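Local coordinates for protein phosphoethanolamine N-methyltransferase 1 (Haemonchus contortus, PDB 4KRG) that catalyses the S-adenosylmethionine-dependent N-methylation of phosphoethanolamine, probably the opening methyl transfer on the nematode route to phosphocholine, at residues Leu252-Phe256 with Ser257-Pro261; Ser44-Ala47 with Asp48-Ser52; Val433-Glu436 with Ser437-Ala440; Glu97-Ala100 with His101-Asn104; Asn439-Val442 with Ser443-Asp447. All coordinates share one frame; numbering follows the deposited sequence. Where two conformers were deposited one is given.

Contact 1 of 5, residues Leu252-Phe256 with Ser257-Pro261; sequences LLNLF and SQIWP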
loop_
_atom_site.group_PDB
_atom_site.type_symbol
_atom_site.label_atom_id
_atom_site.label_comp_id
_atom_site.label_asym_id
_atom_site.label_seq_id
_atom_site.Cartn_x
_atom_site.Cartn_y
_atom_site.Cartn_z
ATOM N N LEU A 252 -0.932 -11.143 -18.287
ATOM C CA LEU A 252 -0.880 -10.665 -16.913
ATOM C C LEU A 252 -0.371 -11.756 -15.985
ATOM O O LEU A 252 0.383 -11.485 -15.054
ATOM C CB LEU A 252 -2.259 -10.202 -16.455
ATOM C CG LEU A 252 -2.743 -8.880 -17.043
ATOM C CD1 LEU A 252 -4.223 -8.664 -16.755
ATOM C CD2 LEU A 252 -1.918 -7.732 -16.489
ATOM N N LEU A 253 -0.777 -12.992 -16.254
ATOM C CA LEU A 253 -0.401 -14.134 -15.424
ATOM C C LEU A 253 1.104 -14.387 -15.434
ATOM O O LEU A 253 1.704 -14.639 -14.390
ATOM C CB LEU A 253 -1.167 -15.390 -15.857
ATOM C CG LEU A 253 -1.083 -16.601 -14.927
ATOM C CD1 LEU A 253 -1.537 -16.256 -13.520
ATOM C CD2 LEU A 253 -1.900 -17.759 -15.471
ATOM N N ASN A 254 1.715 -14.300 -16.606
ATOM C CA ASN A 254 3.164 -14.431 -16.709
ATOM C C ASN A 254 3.879 -13.455 -15.791
ATOM O O ASN A 254 4.819 -13.817 -15.087
ATOM C CB ASN A 254 3.624 -14.182 -18.139
ATOM C CG ASN A 254 5.131 -14.229 -18.275
ATOM O OD1 ASN A 254 5.790 -15.098 -17.703
ATOM N ND2 ASN A 254 5.687 -13.280 -19.020
ATOM N N LEU A 255 3.426 -12.210 -15.807
ATOM C CA LEU A 255 4.033 -11.181 -14.986
ATOM C C LEU A 255 3.789 -11.422 -13.500
ATOM O O LEU A 255 4.719 -11.407 -12.695
ATOM C CB LEU A 255 3.505 -9.812 -15.398
ATOM C CG LEU A 255 3.848 -9.404 -16.826
ATOM C CD1 LEU A 255 3.171 -8.107 -17.171
ATOM C CD2 LEU A 255 5.346 -9.260 -16.979
ATOM N N PHE A 256 2.531 -11.649 -13.148
ATOM C CA PHE A 256 2.105 -11.747 -11.759
ATOM C C PHE A 256 2.676 -12.993 -11.083
ATOM O O PHE A 256 3.015 -12.961 -9.904
ATOM C CB PHE A 256 0.568 -11.740 -11.715
ATOM C CG PHE A 256 -0.027 -11.584 -10.336
ATOM C CD1 PHE A 256 0.345 -10.538 -9.505
ATOM C CD2 PHE A 256 -1.008 -12.463 -9.898
ATOM C CE1 PHE A 256 -0.237 -10.394 -8.246
ATOM C CE2 PHE A 256 -1.589 -12.325 -8.648
ATOM C CZ PHE A 256 -1.202 -11.289 -7.819
ATOM N N SER A 257 2.802 -14.082 -11.836
ATOM C CA SER A 257 3.198 -15.374 -11.267
ATOM C C SER A 257 4.695 -15.648 -11.295
ATOM O O SER A 257 5.218 -16.328 -10.413
ATOM C CB SER A 257 2.479 -16.527 -11.978
ATOM O OG SER A 257 1.148 -16.666 -11.524
ATOM N N GLN A 258 5.377 -15.136 -12.315
ATOM C CA GLN A 258 6.790 -15.456 -12.519
ATOM C C GLN A 258 7.737 -14.247 -12.553
ATOM O O GLN A 258 8.644 -14.146 -11.726
ATOM C CB GLN A 258 6.964 -16.298 -13.788
ATOM C CG GLN A 258 7.295 -17.771 -13.534
ATOM C CD GLN A 258 6.163 -18.533 -12.863
ATOM O OE1 GLN A 258 5.043 -18.582 -13.374
ATOM N NE2 GLN A 258 6.455 -19.134 -11.713
ATOM N N ILE A 259 7.527 -13.343 -13.507
ATOM C CA ILE A 259 8.436 -12.217 -13.734
ATOM C C ILE A 259 8.603 -11.296 -12.516
ATOM O O ILE A 259 9.724 -11.037 -12.062
ATOM C CB ILE A 259 7.978 -11.352 -14.928
ATOM C CG1 ILE A 259 7.869 -12.186 -16.211
ATOM C CG2 ILE A 259 8.919 -10.170 -15.116
ATOM C CD1 ILE A 259 9.201 -12.641 -16.794
ATOM N N TRP A 260 7.482 -10.797 -12.003
ATOM C CA TRP A 260 7.495 -9.873 -10.871
ATOM C C TRP A 260 8.010 -10.465 -9.550
ATOM O O TRP A 260 8.827 -9.833 -8.883
ATOM C CB TRP A 260 6.119 -9.222 -10.677
ATOM C CG TRP A 260 5.695 -8.321 -11.802
ATOM C CD1 TRP A 260 6.499 -7.739 -12.743
ATOM C CD2 TRP A 260 4.357 -7.907 -12.109
ATOM N NE1 TRP A 260 5.742 -6.981 -13.609
ATOM C CE2 TRP A 260 4.423 -7.073 -13.240
ATOM C CE3 TRP A 260 3.109 -8.165 -11.531
ATOM C CZ2 TRP A 260 3.287 -6.491 -13.805
ATOM C CZ3 TRP A 260 1.987 -7.584 -12.090
ATOM C CH2 TRP A 260 2.081 -6.758 -13.216
ATOM N N PRO A 261 7.536 -11.666 -9.155
ATOM C CA PRO A 261 8.061 -12.190 -7.885
ATOM C C PRO A 261 9.567 -12.423 -7.951
ATOM O O PRO A 261 10.259 -12.324 -6.939
ATOM C CB PRO A 261 7.326 -13.523 -7.726
ATOM C CG PRO A 261 6.070 -13.358 -8.528
ATOM C CD PRO A 261 6.482 -12.537 -9.711
#
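Leu252-Phe256 and Ser257-Pro261 are consecutive turns of helix 249-271, and the axes of the two short segments diverge by 40° because the winding widens between them. Ser257 N still bonds Leu253 O at 2.8 Å, the ordinary four-residue step. Asn254 O then takes two donors: Gln258 N at 3.1 Å, lying well above the carbonyl plane, and Ile259 N, five residues on, which comes in the carbonyl plane, with an N-H...O angle of 171°. Trp260 N keeps the longer step by bonding Leu255 O at 2.9 Å. Pro261, having no N-H to give, instead sets its ring carbon CG 3.4 Å from Phe256 O.

After the widened turn one face of the Trp260 indole lies against Leu255. Leu255 CB sits over the middle of the six-membered ring, 3.7 Å from its centroid, as a CH-pi contact, while CD1 touches CZ2 and CD2 turns to Ile259 CB. The indole reaches back along the helix because Trp260 CG stands anti to the carbonyl carbon (chi1 -66°). Its CE3 edge meets Phe256 near the plane of the phenyl ring, Phe256 CD1 to Trp260 CE3 4.2 Å, and the two side chains cross at about a right angle. On another side of the helix Leu253 CD1 lies 3.4 Å from Ser257 OG, whose hydroxyl is hydrogen-bonded to Asp136 on helix 136-149. Leu191 of helix 189-198 packs on Phe256, Trp260 and Pro261, and Lys194 adds a cation-pi contact to the indole. Five-residue bonds with one carbonyl shared between two donors, followed by a proline kink, make this a pi-bulge within an alpha-helix.

Contact 2 of 5, residues Ser44-Ala47 with Asp48-Ser52; sequences SDRA and DILSS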
loop_
_atom_site.group_PDB
_atom_site.type_symbol
_atom_site.label_atom_id
_atom_site.label_comp_id
_atom_site.label_asym_id
_atom_site.label_seq_id
_atom_site.Cartn_x
_atom_site.Cartn_y
_atom_site.Cartn_z
ATOM N N SER A 44 -11.560 -1.154 15.728
ATOM C CA SER A 44 -10.528 -0.237 15.275
ATOM C C SER A 44 -10.080 -0.583 13.859
ATOM O O SER A 44 -9.865 0.311 13.048
ATOM C CB SER A 44 -9.346 -0.197 16.242
ATOM O OG SER A 44 -8.747 -1.465 16.361
ATOM N N ASP A 45 -9.956 -1.869 13.554
ATOM C CA ASP A 45 -9.610 -2.294 12.199
ATOM C C ASP A 45 -10.689 -1.862 11.199
ATOM O O ASP A 45 -10.393 -1.286 10.155
ATOM C CB ASP A 45 -9.407 -3.814 12.144
ATOM C CG ASP A 45 -9.272 -4.335 10.723
ATOM O OD1 ASP A 45 -8.130 -4.428 10.226
ATOM O OD2 ASP A 45 -10.309 -4.664 10.107
ATOM N N ARG A 46 -11.943 -2.135 11.535
ATOM C CA ARG A 46 -13.052 -1.811 10.648
ATOM C C ARG A 46 -13.090 -0.310 10.354
ATOM O O ARG A 46 -13.278 0.094 9.206
ATOM C CB ARG A 46 -14.371 -2.304 11.247
ATOM C CG ARG A 46 -15.594 -1.763 10.552
ATOM C CD ARG A 46 -16.859 -2.450 11.021
ATOM N NE ARG A 46 -16.824 -2.836 12.428
ATOM C CZ ARG A 46 -17.247 -2.070 13.428
ATOM N NH1 ARG A 46 -17.731 -0.861 13.182
ATOM N NH2 ARG A 46 -17.186 -2.516 14.673
ATOM N N ALA A 47 -12.871 0.501 11.389
ATOM C CA ALA A 47 -12.834 1.955 11.246
ATOM C C ALA A 47 -11.663 2.423 10.382
ATOM O O ALA A 47 -11.821 3.332 9.573
ATOM C CB ALA A 47 -12.802 2.627 12.612
ATOM N N ASP A 48 -10.495 1.802 10.548
ATOM C CA ASP A 48 -9.344 2.084 9.688
ATOM C C ASP A 48 -9.686 1.891 8.217
ATOM O O ASP A 48 -9.324 2.697 7.371
ATOM C CB ASP A 48 -8.174 1.155 10.023
ATOM C CG ASP A 48 -7.492 1.504 11.333
ATOM O OD1 ASP A 48 -7.679 2.622 11.850
ATOM O OD2 ASP A 48 -6.752 0.636 11.834
ATOM N N ILE A 49 -10.372 0.798 7.920
ATOM C CA ILE A 49 -10.727 0.474 6.548
ATOM C C ILE A 49 -11.859 1.373 6.043
ATOM O O ILE A 49 -11.753 1.993 4.982
ATOM C CB ILE A 49 -11.150 -1.007 6.420
ATOM C CG1 ILE A 49 -9.975 -1.937 6.753
ATOM C CG2 ILE A 49 -11.711 -1.284 5.032
ATOM C CD1 ILE A 49 -8.757 -1.777 5.858
ATOM N N LEU A 50 -12.940 1.447 6.810
ATOM C CA LEU A 50 -14.115 2.194 6.376
ATOM C C LEU A 50 -13.849 3.693 6.238
ATOM O O LEU A 50 -14.403 4.349 5.359
ATOM C CB LEU A 50 -15.314 1.907 7.286
ATOM C CG LEU A 50 -15.882 0.499 7.111
ATOM C CD1 LEU A 50 -17.036 0.270 8.054
ATOM C CD2 LEU A 50 -16.330 0.275 5.682
ATOM N N SER A 51 -12.978 4.236 7.083
ATOM C CA SER A 51 -12.671 5.657 7.004
ATOM C C SER A 51 -11.789 5.983 5.800
ATOM O O SER A 51 -11.569 7.150 5.488
ATOM C CB SER A 51 -12.010 6.145 8.285
ATOM O OG SER A 51 -10.629 5.858 8.254
ATOM N N SER A 52 -11.299 4.955 5.111
ATOM C CA SER A 52 -10.451 5.174 3.940
ATOM C C SER A 52 -11.259 5.199 2.647
ATOM O O SER A 52 -10.742 5.551 1.592
ATOM C CB SER A 52 -9.361 4.105 3.850
ATOM O OG SER A 52 -9.879 2.888 3.347
#
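Arg46 and Leu50, one turn apart on helix 38-50, meet through their aliphatic parts: Arg46 CG comes 3.5 Å from Leu50 CD1, and CD lies a little farther from the same methyl. Arg46 CG points anti to its backbone N (chi1 168°), which leans CG outward and slightly toward the Leu50 side. The bend at chi3 then carries the guanidinium back to Glu42, a turn earlier, in a salt bridge. In the backbone of this pair Leu50 N bonds Arg46 O at 2.8 Å (N-H...O 169°).

The same four-residue step joins Asp48 N to Ser44 O and Ile49 N to Asp45 O. Asp48 folds its carboxylate back over Ser44 O, with OD1 and OD2 of Asp48 each 3.4 Å from Ser44 O, acceptor facing acceptor and so not bonded; OD2 is held by Thr221. Ala47 O receives Ser51 N at 2.9 Å and, weakly, Ser51 OG. Ile49 O is gripped by both Ser52 N and Ser52 OG, the hydroxyl approaching a lone pair within the plane of the carbonyl, at 2.6 Å.

Farther out, Asp45, whose side chain is about 6 Å from bound S-adenosylhomocysteine, makes a salt bridge with Arg159 and a long, weak ion pair with Arg70. Leu50 packs on Phe71, Val74 and Leu75 of helix 70-78, whereas Ile49 reaches His157 and Arg159 of strand 154-161 and His233 of strand 231-240, seating helix 38-50 against the methyltransferase sheet.

Contact 3 of 5, residues Val433-Glu436 with Ser437-Ala440; sequences VTQE and SLNA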
loop_
_atom_site.group_PDB
_atom_site.type_symbol
_atom_site.label_atom_id
_atom_site.label_comp_id
_atom_site.label_asym_id
_atom_site.label_seq_id
_atom_site.Cartn_x
_atom_site.Cartn_y
_atom_site.Cartn_z
ATOM N N VAL A 433 27.639 19.054 -1.112
ATOM C CA VAL A 433 28.089 17.877 -0.365
ATOM C C VAL A 433 28.596 16.746 -1.265
ATOM O O VAL A 433 28.506 15.576 -0.901
ATOM C CB VAL A 433 26.999 17.319 0.601
ATOM C CG1 VAL A 433 26.785 18.264 1.781
ATOM C CG2 VAL A 433 25.697 17.033 -0.135
ATOM N N THR A 434 29.145 17.097 -2.422
ATOM C CA THR A 434 29.591 16.098 -3.394
ATOM C C THR A 434 30.692 15.168 -2.875
ATOM O O THR A 434 30.583 13.947 -2.986
ATOM C CB THR A 434 30.056 16.763 -4.699
ATOM O OG1 THR A 434 28.962 17.482 -5.277
ATOM C CG2 THR A 434 30.560 15.722 -5.685
ATOM N N GLN A 435 31.749 15.747 -2.313
ATOM C CA GLN A 435 32.868 14.951 -1.816
ATOM C C GLN A 435 32.473 14.079 -0.630
ATOM O O GLN A 435 32.857 12.914 -0.562
ATOM C CB GLN A 435 34.057 15.842 -1.460
ATOM C CG GLN A 435 34.583 16.647 -2.635
ATOM C CD GLN A 435 34.889 15.791 -3.857
ATOM O OE1 GLN A 435 35.432 14.689 -3.744
ATOM N NE2 GLN A 435 34.539 16.300 -5.036
ATOM N N GLU A 436 31.704 14.643 0.300
ATOM C CA GLU A 436 31.192 13.882 1.440
ATOM C C GLU A 436 30.339 12.702 0.971
ATOM O O GLU A 436 30.456 11.593 1.490
ATOM C CB GLU A 436 30.369 14.782 2.370
ATOM C CG GLU A 436 31.137 15.938 3.000
ATOM C CD GLU A 436 30.934 17.274 2.280
ATOM O OE1 GLU A 436 31.005 17.315 1.030
ATOM O OE2 GLU A 436 30.706 18.293 2.972
ATOM N N SER A 437 29.481 12.954 -0.013
ATOM C CA SER A 437 28.609 11.923 -0.562
ATOM C C SER A 437 29.414 10.840 -1.274
ATOM O O SER A 437 29.124 9.655 -1.128
ATOM C CB SER A 437 27.580 12.543 -1.509
ATOM O OG SER A 437 26.694 13.382 -0.796
ATOM N N LEU A 438 30.418 11.252 -2.042
ATOM C CA LEU A 438 31.324 10.312 -2.695
ATOM C C LEU A 438 31.954 9.365 -1.681
ATOM O O LEU A 438 32.000 8.156 -1.892
ATOM C CB LEU A 438 32.422 11.055 -3.463
ATOM C CG LEU A 438 32.081 11.664 -4.826
ATOM C CD1 LEU A 438 33.330 12.200 -5.494
ATOM C CD2 LEU A 438 31.424 10.637 -5.730
ATOM N N ASN A 439 32.420 9.917 -0.568
ATOM C CA ASN A 439 33.067 9.121 0.468
ATOM C C ASN A 439 32.077 8.187 1.157
ATOM O O ASN A 439 32.368 7.018 1.384
ATOM C CB ASN A 439 33.696 10.028 1.527
ATOM C CG ASN A 439 34.943 10.740 1.043
ATOM O OD1 ASN A 439 35.546 10.380 0.027
ATOM N ND2 ASN A 439 35.355 11.747 1.797
ATOM N N ALA A 440 30.909 8.723 1.497
ATOM C CA ALA A 440 29.905 7.963 2.232
ATOM C C ALA A 440 29.287 6.860 1.375
ATOM O O ALA A 440 29.064 5.752 1.857
ATOM C CB ALA A 440 28.829 8.893 2.788
HETATM O O HOH W 1 35.817 12.513 -2.254
#
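Ser437 turns its side chain back toward Val433, so that the hydroxyl and the amide of one residue grip one carbonyl. OG stands anti to the carbonyl carbon of its own residue (chi1 -66°) and gives its proton to Val433 O at 2.8 Å, while Ser437 N bonds the same oxygen at 2.9 Å. The two donors come from opposite faces of the carbonyl plane, the hydroxyl well above it and the amide only modestly tilted. Val433 CG2 lies alongside, 3.8 Å from Ser437 OG.

Val433 occupies the N-cap position of helix 434-448. Its side chain packs on Tyr459 and Leu461, its backbone is hydrogen-bonded to Tyr459, and the helix thus starts against strand 458-465. At the same junction Thr434 OG1 is hydrogen-bonded to Asp432 and to the backbone N of Tyr459. Behind the cap the regular turns follow, with Leu438 N on Thr434 O at 2.9 Å and Ala440 N on Glu436 O.

On another flank Gln435 and Leu438 run side by side and point the same way, with Gln435 OE1 3.7 Å from Leu438 CD1. The bend at chi2 (-52°) curls the glutamine amide back beside the helix. A water within hydrogen-bonding distance of both Gln435 OE1, at 2.7 Å, and Asn439 OD1, at 3.1 Å, can bridge these side chains four residues apart, though it has more acceptors in reach than protons to give. Asn439 holds its amide group over Gln435 O, CG coming within 3.4 Å of it, while Asn439 N bonds that same carbonyl. Leu438 also rests on Leu454, and Ser437 on Trp278 and Ile282.

Contact 4 of 5, residues Glu97-Ala100 with His101-Asn104; sequences ERNA and HMGN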
loop_
_atom_site.group_PDB
_atom_site.type_symbol
_atom_site.label_atom_id
_atom_site.label_comp_id
_atom_site.label_asym_id
_atom_site.label_seq_id
_atom_site.Cartn_x
_atom_site.Cartn_y
_atom_site.Cartn_z
ATOM N N GLU A 97 -28.849 -12.118 10.255
ATOM C CA GLU A 97 -29.402 -11.986 11.596
ATOM C C GLU A 97 -28.984 -10.653 12.207
ATOM O O GLU A 97 -29.822 -9.898 12.702
ATOM C CB GLU A 97 -28.942 -13.146 12.476
ATOM C CG GLU A 97 -29.454 -13.096 13.901
ATOM C CD GLU A 97 -29.079 -14.335 14.696
ATOM O OE1 GLU A 97 -28.745 -15.370 14.075
ATOM O OE2 GLU A 97 -29.117 -14.273 15.944
ATOM N N ARG A 98 -27.686 -10.366 12.152
ATOM C CA ARG A 98 -27.137 -9.123 12.680
ATOM C C ARG A 98 -27.776 -7.920 12.000
ATOM O O ARG A 98 -28.016 -6.892 12.627
ATOM C CB ARG A 98 -25.621 -9.085 12.461
ATOM C CG ARG A 98 -24.845 -10.223 13.122
ATOM C CD ARG A 98 -23.374 -10.205 12.717
ATOM N NE ARG A 98 -22.743 -8.926 13.029
ATOM C CZ ARG A 98 -22.368 -8.028 12.122
ATOM N NH1 ARG A 98 -22.543 -8.271 10.835
ATOM N NH2 ARG A 98 -21.816 -6.885 12.509
ATOM N N ASN A 99 -28.054 -8.064 10.711
ATOM C CA ASN A 99 -28.533 -6.956 9.894
ATOM C C ASN A 99 -30.026 -7.023 9.585
ATOM O O ASN A 99 -30.498 -6.411 8.625
ATOM C CB ASN A 99 -27.727 -6.886 8.595
ATOM C CG ASN A 99 -26.274 -6.541 8.837
ATOM O OD1 ASN A 99 -25.962 -5.697 9.680
ATOM N ND2 ASN A 99 -25.375 -7.197 8.107
ATOM N N ALA A 100 -30.767 -7.757 10.410
ATOM C CA ALA A 100 -32.207 -7.907 10.220
ATOM C C ALA A 100 -32.935 -6.574 10.334
ATOM O O ALA A 100 -34.051 -6.421 9.844
ATOM C CB ALA A 100 -32.770 -8.907 11.211
ATOM N N HIS A 101 -32.300 -5.609 10.987
ATOM C CA HIS A 101 -32.917 -4.305 11.190
ATOM C C HIS A 101 -32.767 -3.391 9.976
ATOM O O HIS A 101 -33.313 -2.285 9.950
ATOM C CB HIS A 101 -32.328 -3.628 12.425
ATOM C CG HIS A 101 -30.858 -3.370 12.328
ATOM N ND1 HIS A 101 -29.925 -4.379 12.237
ATOM C CD2 HIS A 101 -30.157 -2.210 12.321
ATOM C CE1 HIS A 101 -28.716 -3.856 12.174
ATOM N NE2 HIS A 101 -28.828 -2.541 12.223
HETATM N N MSE A 102 -32.032 -3.849 8.968
HETATM C CA MSE A 102 -31.799 -3.021 7.791
HETATM C C MSE A 102 -32.521 -3.556 6.564
HETATM O O MSE A 102 -32.815 -4.742 6.478
HETATM C CB MSE A 102 -30.307 -2.888 7.531
HETATM C CG MSE A 102 -29.567 -2.456 8.769
HETATM SE SE MSE A 102 -27.712 -2.073 8.428
HETATM C CE MSE A 102 -27.928 -0.372 7.520
ATOM N N GLY A 103 -32.810 -2.677 5.613
ATOM C CA GLY A 103 -33.641 -3.049 4.486
ATOM C C GLY A 103 -33.044 -2.806 3.114
ATOM O O GLY A 103 -33.721 -3.006 2.106
ATOM N N ASN A 104 -31.783 -2.385 3.059
ATOM C CA ASN A 104 -31.125 -2.120 1.777
ATOM C C ASN A 104 -29.962 -3.061 1.483
ATOM O O ASN A 104 -29.037 -2.708 0.751
ATOM C CB ASN A 104 -30.648 -0.668 1.681
ATOM C CG ASN A 104 -29.582 -0.323 2.717
ATOM O OD1 ASN A 104 -29.543 -0.898 3.808
ATOM N ND2 ASN A 104 -28.717 0.633 2.381
HETATM O O HOH W 2 -30.581 -6.706 13.957
#
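The His101 imidazole meets Arg98 O at its edge: the carbonyl oxygen lies in the ring plane, 3.1 Å from CE1. Over the middle of one ring face stands CG of the next residue, Met102, deposited as selenomethionine, 3.5 Å above the plane. The ring is brought back over the end of the preceding helix because His101 CG sits between the backbone N and the carbonyl carbon (chi1 61°). A water joins the same two residues, giving a proton to Arg98 O at 2.9 Å and lying 3.0 Å from His101 ND1. The Asn99 amide crosses the imidazole at an inclination of 44°, its OD1 4.1 Å from CE1.

Helix 89-98 is left here through a type I beta turn from Asn99 to Met102. Asn99 is the first residue to abandon helical backbone angles, and its carbonyl accepts Met102 N at 3.0 Å, the donor standing far above the carbonyl plane. Just ahead, Ala100 N makes a longer bond of 3.3 Å to Glu97 O.

Asn99 is anchored inward by Thr73, which bonds OD1, and its side chain lies on Ile105 and Tyr107 of strand 105-109. Met102 carries its bent end away from the turn and packs on Ala76 of helix 70-78. Past the turn Asn104 ND2 reaches the carbonyls of Ala76 and Arg80, and its backbone pairs with Val82 where strand 105-109 begins to run beside strand 81-86.

Contact 5 of 5, residues Asn439-Val442 with Ser443-Asp447; sequences NAEV and SFIKD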
loop_
_atom_site.group_PDB
_atom_site.type_symbol
_atom_site.label_atom_id
_atom_site.label_comp_id
_atom_site.label_asym_id
_atom_site.label_seq_id
_atom_site.Cartn_x
_atom_site.Cartn_y
_atom_site.Cartn_z
ATOM N N ASN A 439 32.420 9.917 -0.568
ATOM C CA ASN A 439 33.067 9.121 0.468
ATOM C C ASN A 439 32.077 8.187 1.157
ATOM O O ASN A 439 32.368 7.018 1.384
ATOM C CB ASN A 439 33.696 10.028 1.527
ATOM C CG ASN A 439 34.943 10.740 1.043
ATOM O OD1 ASN A 439 35.546 10.380 0.027
ATOM N ND2 ASN A 439 35.355 11.747 1.797
ATOM N N ALA A 440 30.909 8.723 1.497
ATOM C CA ALA A 440 29.905 7.963 2.232
ATOM C C ALA A 440 29.287 6.860 1.375
ATOM O O ALA A 440 29.064 5.752 1.857
ATOM C CB ALA A 440 28.829 8.893 2.788
ATOM N N GLU A 441 29.008 7.155 0.108
ATOM C CA GLU A 441 28.432 6.138 -0.771
ATOM C C GLU A 441 29.378 4.962 -0.991
ATOM O O GLU A 441 28.953 3.809 -0.949
ATOM C CB GLU A 441 27.961 6.710 -2.118
ATOM C CG GLU A 441 27.225 5.654 -2.949
ATOM C CD GLU A 441 26.514 6.198 -4.172
ATOM O OE1 GLU A 441 26.628 7.412 -4.450
ATOM O OE2 GLU A 441 25.837 5.400 -4.859
ATOM N N VAL A 442 30.659 5.236 -1.219
ATOM C CA VAL A 442 31.607 4.139 -1.410
ATOM C C VAL A 442 31.770 3.307 -0.127
ATOM O O VAL A 442 31.810 2.078 -0.181
ATOM C CB VAL A 442 32.976 4.606 -1.988
ATOM C CG1 VAL A 442 33.854 5.238 -0.913
ATOM C CG2 VAL A 442 33.690 3.444 -2.628
ATOM N N SER A 443 31.803 3.976 1.024
ATOM C CA SER A 443 31.933 3.287 2.304
ATOM C C SER A 443 30.760 2.347 2.509
ATOM O O SER A 443 30.921 1.243 3.018
ATOM C CB SER A 443 31.985 4.284 3.462
ATOM O OG SER A 443 33.158 5.081 3.415
ATOM N N PHE A 444 29.582 2.807 2.112
ATOM C CA PHE A 444 28.349 2.052 2.270
ATOM C C PHE A 444 28.307 0.814 1.374
ATOM O O PHE A 444 27.863 -0.253 1.787
ATOM C CB PHE A 444 27.164 2.972 1.982
ATOM C CG PHE A 444 25.875 2.252 1.715
ATOM C CD1 PHE A 444 25.041 1.884 2.756
ATOM C CD2 PHE A 444 25.477 1.973 0.409
ATOM C CE1 PHE A 444 23.839 1.231 2.506
ATOM C CE2 PHE A 444 24.283 1.316 0.149
ATOM C CZ PHE A 444 23.460 0.944 1.197
ATOM N N ILE A 445 28.758 0.963 0.138
ATOM C CA ILE A 445 28.740 -0.138 -0.825
ATOM C C ILE A 445 29.728 -1.245 -0.448
ATOM O O ILE A 445 29.402 -2.439 -0.505
ATOM C CB ILE A 445 29.028 0.391 -2.243
ATOM C CG1 ILE A 445 27.745 0.953 -2.859
ATOM C CG2 ILE A 445 29.616 -0.678 -3.132
ATOM C CD1 ILE A 445 27.984 1.777 -4.111
ATOM N N LYS A 446 30.933 -0.852 -0.051
ATOM C CA LYS A 446 31.952 -1.822 0.331
ATOM C C LYS A 446 31.524 -2.575 1.584
ATOM O O LYS A 446 31.742 -3.781 1.704
ATOM C CB LYS A 446 33.280 -1.113 0.592
ATOM C CG LYS A 446 33.827 -0.331 -0.587
ATOM C CD LYS A 446 34.274 -1.245 -1.709
ATOM C CE LYS A 446 35.096 -0.471 -2.743
ATOM N NZ LYS A 446 35.621 -1.356 -3.815
ATOM N N ASP A 447 30.916 -1.840 2.512
ATOM C CA ASP A 447 30.492 -2.372 3.803
ATOM C C ASP A 447 29.410 -3.427 3.651
ATOM O O ASP A 447 29.341 -4.375 4.426
ATOM C CB ASP A 447 29.959 -1.233 4.671
ATOM C CG ASP A 447 29.713 -1.650 6.098
ATOM O OD1 ASP A 447 30.181 -2.731 6.513
ATOM O OD2 ASP A 447 29.057 -0.875 6.821
#
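Ser443 binds Asn439 O through both its hydroxyl and its amide. Asn439 O accepts Ser443 OG at 2.9 Å and Ser443 N at 3.1 Å, one donor tilted to each face of the carbonyl plane. The hydroxyl gets there because OG lies beside its own backbone N (chi1 -66°), folding toward the previous turn.

The remaining hydrogen bonds are those of a regular alpha-helix: Phe444 N to Ala440 O, Ile445 N to Glu441 O, and Lys446 N to Val442 O, the last almost straight, with an N-H...O angle of 171°.

Two contacts join side-chain carbons. Glu441 and Ile445 stretch side by side in the same direction, with Glu441 CG 4.1 Å from Ile445 CD1; the extended glutamate continues to Ser455, whose backbone N bonds OE2. Val442 CG2 touches Lys446 CE at 4.2 Å, the bend at chi2 (-69°) turning CE back toward Val442.

Two others set carbon against a carbonyl oxygen: Lys446 CG lies 3.2 Å from Val442 O, and the Phe444 ring turns an edge to Glu441 O, CD2 standing 4.2 Å away.

Beyond the helix, Phe444 packs on Glu274 and Leu450, and its ring meets that of His448 with the planes at about 45°. Asp447 forms a salt bridge with Lys275 and a hydrogen bond with Tyr276. Ile445 rests on Val452, so this part of helix 434-448 touches both the loop following helix 249-271 and the loop leading to strand 458-465.

From the N terminus contacts 2, 4 and 1 follow in series, and contacts 3 and 5 then overlap at Asn439 and Ala440; each is local, so none closes a long loop. Contact 2 comes first, on helix 38-50, and contact 4 next, at the end of helix 89-98; their nearest atoms are about 6 Å apart, and both border helix 70-78 of the S-adenosylhomocysteine-bearing half. Contact 1, on helix 249-271, lies on the opposite side of the chain's centre from contact 2, about 31 Å between centres. Contacts 3 and 5 continue along helix 434-448, at the far end of this di-domain enzyme, about 65 and 63 Å from contact 4 between centres.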